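JamJ (Lyngbya majuscula, PDB 5DOZ) is an NADPH-binding enoyl reductase of a polyketide synthase, of the medium-chain dehydrogenase type, probably acting on enoyl-acyl carrier protein substrates in cyclopropane formation. Local coordinates at residues A[100-104]-A[132-137]. Numbering follows the deposited sequence.
Sequences VMVIG and AATIPI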
loop_
_atom_site.group_PDB
_atom_site.type_symbol
_atom_site.label_atom_id
_atom_site.label_comp_id
_atom_site.label_asym_id
_atom_site.label_seq_id
_atom_site.Cartn_x
_atom_site.Cartn_y
_atom_site.Cartn_z
ATOM N N VAL A 100 11.301 13.690 -5.259
ATOM C CA VAL A 100 10.860 12.389 -5.734
ATOM C C VAL A 100 10.092 11.627 -4.667
ATOM O O VAL A 100 10.260 11.865 -3.468
ATOM C CB VAL A 100 12.050 11.524 -6.240
ATOM C CG1 VAL A 100 12.733 12.178 -7.440
ATOM C CG2 VAL A 100 13.070 11.273 -5.135
ATOM N N MET A 101 9.226 10.730 -5.122
ATOM C CA MET A 101 8.651 9.717 -4.266
ATOM C C MET A 101 9.435 8.429 -4.482
ATOM O O MET A 101 9.823 8.109 -5.614
ATOM C CB MET A 101 7.173 9.512 -4.599
ATOM C CG MET A 101 6.310 10.744 -4.355
ATOM S SD MET A 101 4.685 10.588 -5.107
ATOM C CE MET A 101 5.075 10.818 -6.827
ATOM N N VAL A 102 9.698 7.707 -3.394
ATOM C CA VAL A 102 10.332 6.402 -3.487
ATOM C C VAL A 102 9.245 5.343 -3.373
ATOM O O VAL A 102 8.312 5.494 -2.591
ATOM C CB VAL A 102 11.388 6.170 -2.382
ATOM C CG1 VAL A 102 12.077 4.828 -2.588
ATOM C CG2 VAL A 102 12.416 7.294 -2.354
ATOM N N ILE A 103 9.359 4.287 -4.175
ATOM C CA ILE A 103 8.426 3.163 -4.120
ATOM C C ILE A 103 9.196 1.847 -4.189
ATOM O O ILE A 103 9.978 1.621 -5.113
ATOM C CB ILE A 103 7.385 3.187 -5.273
ATOM C CG1 ILE A 103 6.954 4.616 -5.633
ATOM C CG2 ILE A 103 6.172 2.334 -4.923
ATOM C CD1 ILE A 103 7.587 5.149 -6.901
ATOM N N GLY A 104 8.983 0.997 -3.192
ATOM C CA GLY A 104 9.420 -0.391 -3.254
ATOM C C GLY A 104 10.816 -0.698 -2.753
ATOM O O GLY A 104 11.370 -1.749 -3.069
ATOM N N ALA A 132 2.307 14.076 -0.691
ATOM C CA ALA A 132 2.799 13.113 -1.675
ATOM C C ALA A 132 3.224 11.787 -1.045
ATOM O O ALA A 132 3.268 10.767 -1.721
ATOM C CB ALA A 132 3.953 13.714 -2.464
ATOM N N ALA A 133 3.548 11.818 0.244
ATOM C CA ALA A 133 3.907 10.619 0.998
ATOM C C ALA A 133 2.742 9.638 1.173
ATOM O O ALA A 133 2.970 8.468 1.494
ATOM C CB ALA A 133 4.493 10.998 2.353
ATOM N N THR A 134 1.511 10.107 0.959
ATOM C CA THR A 134 0.319 9.251 1.059
ATOM C C THR A 134 -0.027 8.523 -0.249
ATOM O O THR A 134 -1.025 7.796 -0.310
ATOM C CB THR A 134 -0.938 10.043 1.497
ATOM O OG1 THR A 134 -1.356 10.914 0.436
ATOM C CG2 THR A 134 -0.684 10.857 2.774
ATOM N N ILE A 135 0.792 8.704 -1.281
ATOM C CA ILE A 135 0.439 8.238 -2.633
ATOM C C ILE A 135 0.957 6.843 -3.053
ATOM O O ILE A 135 0.158 6.000 -3.454
ATOM C CB ILE A 135 0.786 9.298 -3.712
ATOM C CG1 ILE A 135 -0.131 10.518 -3.560
ATOM C CG2 ILE A 135 0.670 8.715 -5.119
ATOM C CD1 ILE A 135 0.186 11.658 -4.512
ATOM N N PRO A 136 2.283 6.598 -2.963
ATOM C CA PRO A 136 2.884 5.473 -3.703
ATOM C C PRO A 136 2.239 4.101 -3.491
ATOM O O PRO A 136 1.519 3.632 -4.366
ATOM C CB PRO A 136 4.342 5.485 -3.237
ATOM C CG PRO A 136 4.585 6.899 -2.837
ATOM C CD PRO A 136 3.304 7.339 -2.199
ATOM N N ILE A 137 2.492 3.452 -2.360
ATOM C CA ILE A 137 1.937 2.113 -2.139
ATOM C C ILE A 137 0.404 2.044 -2.266
ATOM O O ILE A 137 -0.099 1.177 -2.974
ATOM C CB ILE A 137 2.418 1.470 -0.814
ATOM C CG1 ILE A 137 3.940 1.257 -0.820
ATOM C CG2 ILE A 137 1.690 0.158 -0.548
ATOM C CD1 ILE A 137 4.512 0.650 -2.085
#
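The carbonyl oxygen of Ala132 accepts a backbone bond from Ile135 N (3.3 Å) that closes a type I beta turn, and Met101 lays its thioether beside the same oxygen, SD 3.7 Å from Ala132 O. With no hydrogen bond crossing between 100-104 and 132-137, apolar contact joins them. Met101 CG stands beside the backbone N and the chain runs out extended before bending at chi3 (-74°). Its sulfur thus reaches both Ala132 CB at 4.2 Å and Ile135 CB at 4.3 Å. Pro136 turns CB and CG to the strand: CG lies 4.1 Å from Met101 CB, while CB packs 3.6 Å from Ile103 CG1. Such packing places the start of helix 136-149 against strand 99-103 of the GroES-like domain, in a fold consistent with the medium-chain dehydrogenase/reductase family. On the far side of Pro136 from Met101, the side chains of Ile137 and Ile103 run antiparallel alongside each other, CD1 of Ile137 meeting Ile103 CG2 at 3.7 Å. Glu79 OE1 accepts a hydrogen bond from Ile137 N, and the Ile137 side chain also touches NADPH, linking this buried layer to the cofactor pocket. Trp292 and Tyr288 of helix 287-293 pack on Met101 and Ile103, respectively.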